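Local coordinates for protein pyruvate kinase (Toxoplasma gondii, PDB 3GG8) that probably catalyses the last step of glycolysis, transferring phosphate from phosphoenolpyruvate to ADP to give ATP and pyruvate, as a tetrameric pyruvate kinase, at residues Cys143-Leu148 with Val198-Pro203; Asn156-Ala161 with Lys191-Pro196; Gly163-Lys168 with Thr179-Thr184. One frame throughout, in Å; residues are numbered along the deposited sequence.

Contact 1: residues Cys143-Leu148 with Val198-Pro203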
loop_
_atom_site.group_PDB
_atom_site.type_symbol
_atom_site.label_atom_id
_atom_site.label_comp_id
_atom_site.label_asym_id
_atom_site.label_seq_id
_atom_site.Cartn_x
_atom_site.Cartn_y
_atom_site.Cartn_z
ATOM N N CYS C 143 -29.894 25.509 44.604
ATOM C CA CYS C 143 -29.055 25.463 43.406
ATOM C C CYS C 143 -29.205 26.774 42.620
ATOM O O CYS C 143 -30.322 27.250 42.427
ATOM C CB CYS C 143 -29.450 24.255 42.550
ATOM S SG CYS C 143 -28.863 24.253 40.842
ATOM N N SER C 144 -28.089 27.344 42.167
ATOM C CA SER C 144 -28.085 28.668 41.516
ATOM C C SER C 144 -28.786 28.709 40.159
ATOM O O SER C 144 -29.131 29.786 39.660
ATOM C CB SER C 144 -26.655 29.164 41.351
ATOM O OG SER C 144 -25.953 28.325 40.458
ATOM N N TYR C 145 -28.980 27.526 39.576
ATOM C CA TYR C 145 -29.502 27.370 38.230
ATOM C C TYR C 145 -31.024 27.260 38.253
ATOM O O TYR C 145 -31.580 26.206 38.558
ATOM C CB TYR C 145 -28.830 26.157 37.580
ATOM C CG TYR C 145 -29.305 25.794 36.193
ATOM C CD1 TYR C 145 -29.533 24.456 35.852
ATOM C CD2 TYR C 145 -29.504 26.773 35.206
ATOM C CE1 TYR C 145 -29.970 24.101 34.573
ATOM C CE2 TYR C 145 -29.946 26.427 33.923
ATOM C CZ TYR C 145 -30.178 25.089 33.622
ATOM O OH TYR C 145 -30.600 24.726 32.375
ATOM N N GLY C 146 -31.681 28.369 37.924
ATOM C CA GLY C 146 -33.135 28.515 38.077
ATOM C C GLY C 146 -33.977 27.594 37.212
ATOM O O GLY C 146 -35.105 27.261 37.576
ATOM N N ALA C 147 -33.423 27.200 36.067
ATOM C CA ALA C 147 -34.081 26.303 35.124
ATOM C C ALA C 147 -33.750 24.824 35.363
ATOM O O ALA C 147 -34.065 23.990 34.528
ATOM C CB ALA C 147 -33.718 26.693 33.688
ATOM N N LEU C 148 -33.122 24.491 36.488
ATOM C CA LEU C 148 -32.867 23.072 36.818
ATOM C C LEU C 148 -34.079 22.122 36.636
ATOM O O LEU C 148 -33.953 21.065 35.988
ATOM C CB LEU C 148 -32.262 22.922 38.226
ATOM C CG LEU C 148 -31.942 21.509 38.724
ATOM C CD1 LEU C 148 -30.842 20.852 37.874
ATOM C CD2 LEU C 148 -31.587 21.506 40.206
ATOM N N VAL C 198 -27.214 16.735 30.005
ATOM C CA VAL C 198 -28.230 17.805 30.011
ATOM C C VAL C 198 -27.620 19.146 29.579
ATOM O O VAL C 198 -26.606 19.585 30.126
ATOM C CB VAL C 198 -28.904 17.954 31.416
ATOM C CG1 VAL C 198 -29.814 19.177 31.466
ATOM C CG2 VAL C 198 -29.696 16.722 31.775
ATOM N N LYS C 199 -28.233 19.789 28.589
ATOM C CA LYS C 199 -27.797 21.109 28.147
ATOM C C LYS C 199 -28.042 22.171 29.241
ATOM O O LYS C 199 -29.125 22.246 29.813
ATOM C CB LYS C 199 -28.490 21.475 26.820
ATOM C CG LYS C 199 -28.460 22.961 26.484
ATOM C CD LYS C 199 -28.452 23.249 24.984
ATOM C CE LYS C 199 -27.794 24.607 24.729
ATOM N NZ LYS C 199 -27.352 24.813 23.311
ATOM N N VAL C 200 -27.033 22.980 29.534
ATOM C CA VAL C 200 -27.172 24.037 30.536
ATOM C C VAL C 200 -27.713 25.300 29.869
ATOM O O VAL C 200 -27.089 25.830 28.957
ATOM C CB VAL C 200 -25.849 24.317 31.291
ATOM C CG1 VAL C 200 -26.040 25.416 32.326
ATOM C CG2 VAL C 200 -25.339 23.032 31.965
ATOM N N GLN C 201 -28.881 25.758 30.321
ATOM C CA GLN C 201 -29.578 26.886 29.699
ATOM C C GLN C 201 -29.072 28.223 30.225
ATOM O O GLN C 201 -29.853 29.089 30.632
ATOM C CB GLN C 201 -31.095 26.785 29.904
ATOM C CG GLN C 201 -31.765 25.597 29.216
ATOM C CD GLN C 201 -33.243 25.462 29.593
ATOM O OE1 GLN C 201 -33.987 26.459 29.652
ATOM N NE2 GLN C 201 -33.678 24.227 29.844
ATOM N N LEU C 202 -27.758 28.386 30.185
ATOM C CA LEU C 202 -27.093 29.612 30.603
ATOM C C LEU C 202 -26.197 30.082 29.471
ATOM O O LEU C 202 -25.611 29.250 28.761
ATOM C CB LEU C 202 -26.245 29.355 31.857
ATOM C CG LEU C 202 -26.974 28.915 33.128
ATOM C CD1 LEU C 202 -25.971 28.662 34.216
ATOM C CD2 LEU C 202 -28.032 29.948 33.566
ATOM N N PRO C 203 -26.102 31.411 29.280
ATOM C CA PRO C 203 -25.226 31.990 28.271
ATOM C C PRO C 203 -23.775 31.580 28.480
ATOM O O PRO C 203 -23.240 31.697 29.582
ATOM C CB PRO C 203 -25.401 33.510 28.471
ATOM C CG PRO C 203 -26.023 33.689 29.796
ATOM C CD PRO C 203 -26.860 32.455 30.004
#
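Val200 and the two residues after it receive the ring of Tyr145 where the small beta domain of pyruvate kinase, inserted in the (beta/alpha)8 barrel, runs back toward helix 207-217. Both segments are loop. Val200 sets CG1 over one face of the ring, offset toward its rim and 4.3 Å from Tyr145 CE2. The opposite face lies against the ring's own loop: Tyr145 to Leu148 form a type I turn, closed by Leu148 N to Tyr145 O at 3.1 Å, which folds Ala147 C and Leu148 N over that side.

Gln201 comes next and supplies the polar link. It is the centre of an inverse gamma turn, and its backbone N-H donates to Tyr145 OH at 2.9 Å and 161°. The ring reaches this far because Tyr145 CG stands anti to the backbone N (chi1 177°), sending the phenol out of its turn and across to the other segment. Ser151 OG also hydrogen-bonds the hydroxyl, so two groups hold the phenol end and fix its position between the loops. The extended Gln201 side chain passes the ring at about a right angle, its amide plane nearly perpendicular to the ring plane. Gln201 CB lies 3.3 Å from Tyr145 OH, while OE1 only brushes the methyl group of Ala147.

Last in the sequence, Leu202 adds apolar packing, meeting the ring obliquely near CD2 and CE2. Leu202 CG and CD2 both touch Tyr145 there, with CD2 of the leucine 3.9 Å from CD2 of the tyrosine.

Contact 2: residues Asn156-Ala161 with Lys191-Pro196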
loop_
_atom_site.group_PDB
_atom_site.type_symbol
_atom_site.label_atom_id
_atom_site.label_comp_id
_atom_site.label_asym_id
_atom_site.label_seq_id
_atom_site.Cartn_x
_atom_site.Cartn_y
_atom_site.Cartn_z
ATOM N N ASN C 156 -32.215 11.147 35.322
ATOM C CA ASN C 156 -31.015 11.973 35.161
ATOM C C ASN C 156 -30.109 11.931 36.393
ATOM O O ASN C 156 -30.578 11.791 37.518
ATOM C CB ASN C 156 -31.379 13.441 34.890
ATOM C CG ASN C 156 -31.583 13.750 33.414
ATOM O OD1 ASN C 156 -32.651 14.227 33.012
ATOM N ND2 ASN C 156 -30.568 13.488 32.600
ATOM N N THR C 157 -28.813 12.093 36.170
ATOM C CA THR C 157 -27.857 12.162 37.258
ATOM C C THR C 157 -27.380 13.602 37.466
ATOM O O THR C 157 -27.103 14.309 36.498
ATOM C CB THR C 157 -26.671 11.212 36.988
ATOM O OG1 THR C 157 -27.141 9.857 37.035
ATOM C CG2 THR C 157 -25.580 11.399 38.023
ATOM N N ILE C 158 -27.315 14.041 38.721
ATOM C CA ILE C 158 -26.683 15.321 39.057
ATOM C C ILE C 158 -25.469 15.092 39.955
ATOM O O ILE C 158 -25.579 14.429 40.998
ATOM C CB ILE C 158 -27.645 16.305 39.784
ATOM C CG1 ILE C 158 -28.877 16.623 38.947
ATOM C CG2 ILE C 158 -26.920 17.603 40.147
ATOM C CD1 ILE C 158 -29.953 17.344 39.756
ATOM N N LEU C 159 -24.329 15.648 39.545
ATOM C CA LEU C 159 -23.086 15.604 40.325
ATOM C C LEU C 159 -22.855 16.894 41.116
ATOM O O LEU C 159 -23.095 18.005 40.610
ATOM C CB LEU C 159 -21.884 15.320 39.417
ATOM C CG LEU C 159 -21.349 13.887 39.326
ATOM C CD1 LEU C 159 -22.423 12.908 38.935
ATOM C CD2 LEU C 159 -20.207 13.820 38.342
ATOM N N ILE C 160 -22.390 16.735 42.354
ATOM C CA ILE C 160 -22.205 17.847 43.292
ATOM C C ILE C 160 -20.813 17.797 43.916
ATOM O O ILE C 160 -20.350 16.725 44.309
ATOM C CB ILE C 160 -23.277 17.828 44.407
ATOM C CG1 ILE C 160 -24.674 17.946 43.798
ATOM C CG2 ILE C 160 -23.034 18.949 45.418
ATOM C CD1 ILE C 160 -25.790 17.484 44.712
ATOM N N ALA C 161 -20.154 18.956 43.993
ATOM C CA ALA C 161 -18.820 19.088 44.622
ATOM C C ALA C 161 -17.724 18.268 43.930
ATOM O O ALA C 161 -17.210 17.293 44.492
ATOM C CB ALA C 161 -18.880 18.753 46.123
ATOM N N LYS C 191 -20.824 24.573 46.403
ATOM C CA LYS C 191 -20.008 23.703 45.580
ATOM C C LYS C 191 -20.535 23.674 44.148
ATOM O O LYS C 191 -21.729 23.872 43.903
ATOM C CB LYS C 191 -19.992 22.293 46.160
ATOM C CG LYS C 191 -19.448 22.198 47.548
ATOM C CD LYS C 191 -18.059 22.778 47.657
ATOM C CE LYS C 191 -17.470 22.508 49.031
ATOM N NZ LYS C 191 -16.687 23.678 49.509
ATOM N N ASN C 192 -19.634 23.418 43.204
ATOM C CA ASN C 192 -20.019 23.258 41.808
ATOM C C ASN C 192 -20.943 22.056 41.569
ATOM O O ASN C 192 -20.933 21.069 42.313
ATOM C CB ASN C 192 -18.788 23.205 40.894
ATOM C CG ASN C 192 -17.893 21.990 41.157
ATOM O OD1 ASN C 192 -18.355 20.913 41.574
ATOM N ND2 ASN C 192 -16.589 22.163 40.896
ATOM N N MET C 193 -21.745 22.172 40.519
ATOM C CA MET C 193 -22.675 21.129 40.118
ATOM C C MET C 193 -22.513 20.818 38.634
ATOM O O MET C 193 -22.211 21.696 37.813
ATOM C CB MET C 193 -24.120 21.542 40.439
ATOM C CG MET C 193 -24.375 21.715 41.939
ATOM S SD MET C 193 -26.030 22.296 42.368
ATOM C CE MET C 193 -27.066 20.966 41.741
ATOM N N ASN C 194 -22.698 19.544 38.305
ATOM C CA ASN C 194 -22.686 19.105 36.929
ATOM C C ASN C 194 -23.974 18.393 36.578
ATOM O O ASN C 194 -24.575 17.700 37.418
ATOM C CB ASN C 194 -21.471 18.212 36.668
ATOM C CG ASN C 194 -20.160 18.975 36.811
ATOM O OD1 ASN C 194 -19.692 19.208 37.919
ATOM N ND2 ASN C 194 -19.581 19.382 35.688
ATOM N N LEU C 195 -24.384 18.567 35.325
ATOM C CA LEU C 195 -25.620 17.979 34.811
ATOM C C LEU C 195 -25.353 17.048 33.621
ATOM O O LEU C 195 -25.646 17.417 32.487
ATOM C CB LEU C 195 -26.557 19.109 34.395
ATOM C CG LEU C 195 -27.636 19.662 35.322
ATOM C CD1 LEU C 195 -27.322 19.607 36.823
ATOM C CD2 LEU C 195 -28.057 21.071 34.860
ATOM N N PRO C 196 -24.784 15.848 33.873
ATOM C CA PRO C 196 -24.443 14.889 32.811
ATOM C C PRO C 196 -25.577 14.668 31.793
ATOM O O PRO C 196 -26.711 14.415 32.198
ATOM C CB PRO C 196 -24.181 13.592 33.589
ATOM C CG PRO C 196 -23.717 14.045 34.924
ATOM C CD PRO C 196 -24.422 15.340 35.211
HETATM O O HOH W 1 -28.291 15.750 34.528
#
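Leu159 O receives the backbone N-H of Asn194 at 2.8 Å and 166°, and Met193 CA adds a CA-H...O contact to the same oxygen at 3.2 Å. In return, Leu159 N donates to Asn194 O, making these two residues an antiparallel hydrogen-bonded pair. Ile160 and Met193 form the adjacent non-hydrogen-bonded pair, and beyond it Ala161 N bonds to Asn192 O at 2.8 Å.

Toward the other end the pairing gives way to Pro196, which has no N-H to offer. Its CB points toward the partner strand, and ring atom CD lies 3.1 Å from Thr157 O. A water links the two segments here, donating to both Thr157 O and Pro196 O; the water oxygen is 2.7 Å from Thr157 O.

The apolar face carries Ile158, Ile160, Met193 and Leu195. Met193 runs out from the backbone and then bends at its thioether (chi3 62°), bringing the terminal methyl CE across to Ile158 CG2 at 3.7 Å. Leu195 lies alongside Ile158, pointing the same way, with CD1 against both CG1 and CG2 of the isoleucine. The other face pairs Leu159 with Asn194 through their CB atoms; the amide of Asn194 extends past this contact to Glu285. At the Ala161 end, the CB atoms of Ala161 and Lys191 meet at 3.7 Å, while Asn192 OD1 accepts the backbone N-H of Asp162.

The contact forms one border of the mixed sheet of the small domain: 193-194 is an outermost strand, and 157-160 is flanked on its other side by strand 165-172, while Met193 makes backbone bonds with Ile107 of a nearby loop.

Contact 3: residues Gly163-Lys168 with Thr179-Thr184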
loop_
_atom_site.group_PDB
_atom_site.type_symbol
_atom_site.label_atom_id
_atom_site.label_comp_id
_atom_site.label_asym_id
_atom_site.label_seq_id
_atom_site.Cartn_x
_atom_site.Cartn_y
_atom_site.Cartn_z
ATOM N N GLY C 163 -18.011 16.137 41.679
ATOM C CA GLY C 163 -18.461 14.754 41.562
ATOM C C GLY C 163 -18.311 13.969 42.843
ATOM O O GLY C 163 -18.298 12.746 42.806
ATOM N N SER C 164 -18.175 14.687 43.962
ATOM C CA SER C 164 -18.144 14.125 45.313
ATOM C C SER C 164 -19.369 13.272 45.559
ATOM O O SER C 164 -19.273 12.102 45.938
ATOM C CB SER C 164 -18.214 15.258 46.338
ATOM O OG SER C 164 -16.990 15.488 46.968
ATOM N N LEU C 165 -20.524 13.911 45.376
ATOM C CA LEU C 165 -21.821 13.311 45.624
ATOM C C LEU C 165 -22.531 13.195 44.296
ATOM O O LEU C 165 -22.495 14.125 43.473
ATOM C CB LEU C 165 -22.632 14.177 46.593
ATOM C CG LEU C 165 -24.111 13.868 46.839
ATOM C CD1 LEU C 165 -24.345 12.544 47.585
ATOM C CD2 LEU C 165 -24.724 15.017 47.598
ATOM N N SER C 166 -23.153 12.036 44.098
ATOM C CA SER C 166 -23.947 11.758 42.924
ATOM C C SER C 166 -25.381 11.450 43.341
ATOM O O SER C 166 -25.620 10.547 44.154
ATOM C CB SER C 166 -23.351 10.592 42.149
ATOM O OG SER C 166 -24.191 10.238 41.073
ATOM N N VAL C 167 -26.325 12.220 42.803
ATOM C CA VAL C 167 -27.743 11.972 43.040
ATOM C C VAL C 167 -28.463 11.616 41.728
ATOM O O VAL C 167 -28.136 12.157 40.662
ATOM C CB VAL C 167 -28.451 13.151 43.785
ATOM C CG1 VAL C 167 -27.797 13.419 45.150
ATOM C CG2 VAL C 167 -28.458 14.425 42.943
ATOM N N LYS C 168 -29.413 10.682 41.812
ATOM C CA LYS C 168 -30.301 10.371 40.685
ATOM C C LYS C 168 -31.612 11.129 40.888
ATOM O O LYS C 168 -32.171 11.115 41.990
ATOM C CB LYS C 168 -30.575 8.858 40.598
ATOM C CG LYS C 168 -30.944 8.342 39.192
ATOM C CD LYS C 168 -32.008 7.234 39.225
ATOM C CE LYS C 168 -31.424 5.814 39.360
ATOM N NZ LYS C 168 -30.748 5.322 38.107
ATOM N N THR C 179 -34.264 14.218 44.689
ATOM C CA THR C 179 -33.183 13.370 44.225
ATOM C C THR C 179 -32.887 12.292 45.257
ATOM O O THR C 179 -33.410 12.325 46.373
ATOM C CB THR C 179 -31.899 14.170 43.898
ATOM O OG1 THR C 179 -31.281 14.626 45.107
ATOM C CG2 THR C 179 -32.194 15.358 42.998
ATOM N N GLN C 180 -32.050 11.338 44.873
ATOM C CA GLN C 180 -31.675 10.266 45.762
ATOM C C GLN C 180 -30.166 10.028 45.683
ATOM O O GLN C 180 -29.628 9.798 44.599
ATOM C CB GLN C 180 -32.448 9.024 45.356
ATOM C CG GLN C 180 -32.557 7.967 46.410
ATOM C CD GLN C 180 -32.949 6.647 45.792
ATOM O OE1 GLN C 180 -34.089 6.198 45.924
ATOM N NE2 GLN C 180 -32.011 6.035 45.070
ATOM N N ALA C 181 -29.486 10.099 46.825
ATOM C CA ALA C 181 -28.032 9.947 46.870
ATOM C C ALA C 181 -27.580 8.564 46.387
ATOM O O ALA C 181 -28.092 7.552 46.843
ATOM C CB ALA C 181 -27.516 10.224 48.269
ATOM N N GLN C 182 -26.636 8.536 45.446
ATOM C CA GLN C 182 -26.131 7.269 44.899
ATOM C C GLN C 182 -24.975 6.723 45.741
ATOM O O GLN C 182 -24.684 5.522 45.717
ATOM C CB GLN C 182 -25.736 7.388 43.416
ATOM C CG GLN C 182 -26.900 7.657 42.449
ATOM C CD GLN C 182 -28.066 6.682 42.622
ATOM O OE1 GLN C 182 -27.984 5.501 42.255
ATOM N NE2 GLN C 182 -29.166 7.180 43.186
ATOM N N ASN C 183 -24.332 7.624 46.484
ATOM C CA ASN C 183 -23.270 7.275 47.424
ATOM C C ASN C 183 -23.368 8.115 48.703
ATOM O O ASN C 183 -24.120 9.099 48.755
ATOM C CB ASN C 183 -21.894 7.441 46.763
ATOM C CG ASN C 183 -21.601 8.879 46.363
ATOM O OD1 ASN C 183 -20.579 9.448 46.753
ATOM N ND2 ASN C 183 -22.494 9.475 45.577
ATOM N N THR C 184 -22.628 7.703 49.733
ATOM C CA THR C 184 -22.464 8.480 50.966
ATOM C C THR C 184 -21.336 9.515 50.803
ATOM O O THR C 184 -20.219 9.173 50.412
ATOM C CB THR C 184 -22.175 7.550 52.166
ATOM O OG1 THR C 184 -23.228 6.583 52.277
ATOM C CG2 THR C 184 -22.062 8.345 53.479
#
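Ser166 O takes the backbone N-H of Gln182 at 2.6 Å at the open end of the antiparallel beta hairpin of strands 165-172 and 176-181, away from the turn that joins them. Further along, Lys168 and Gln180 form a hydrogen-bonded pair, with Val167 opposite Ala181 as the non-hydrogen-bonded pair between these links. A classic beta bulge, in which Ser164 and Leu165 both face Ile160, marks the start of the first strand.

The side chains of Thr179 and Val167 cross at a slant. With chi1 at 72°, Thr179 OG1 sits between its own backbone N and carbonyl carbon, 3.5 Å from Val167 CB; the hydroxyl's polar partner is Leu126 O on the neighbouring strand. Val167 turns CG2 to Thr179 CB and CG1 to Ala181 CA. Leu165 has CG trans to its amide nitrogen, and CD1 consequently reaches forward to Ala181 CB at 4.0 Å and to Asn183 O. Outside the chain, Arg324 of the second subunit packs on Ser166 and Asn183.

Gln182 folds back along the hairpin. Its CB and CG lie beside Ser166 O, and the bend at chi2 (-51°) turns the amide past Lys168 CB, which lies 3.4 Å from Gln182 NE2. That nitrogen donates to Gln180 O at 3.0 Å from above the carbonyl plane, while Lys168 N bonds to the same oxygen from the opposite face.

How the contacts relate
All three contacts belong to the small beta domain, which in pyruvate kinases closes over the active site like a lid. Contacts 2 and 3 share its mixed sheet and have centres about 9 Å apart: Ile158 N lies 2.8 Å from Val167 O, a probable hydrogen bond that sets strand 157-160 beside strand 165-172. Contact 1 lies beside the sheet, its centre about 11 Å from that of contact 2, and joins it by packing, Tyr145 CE1 on Leu195 CD2 at 3.6 Å. Contacts 1 and 3 do not touch, their nearest atoms being about 7 Å apart. Contact 1 spans the longest sequence separation and lies on the route back to the barrel.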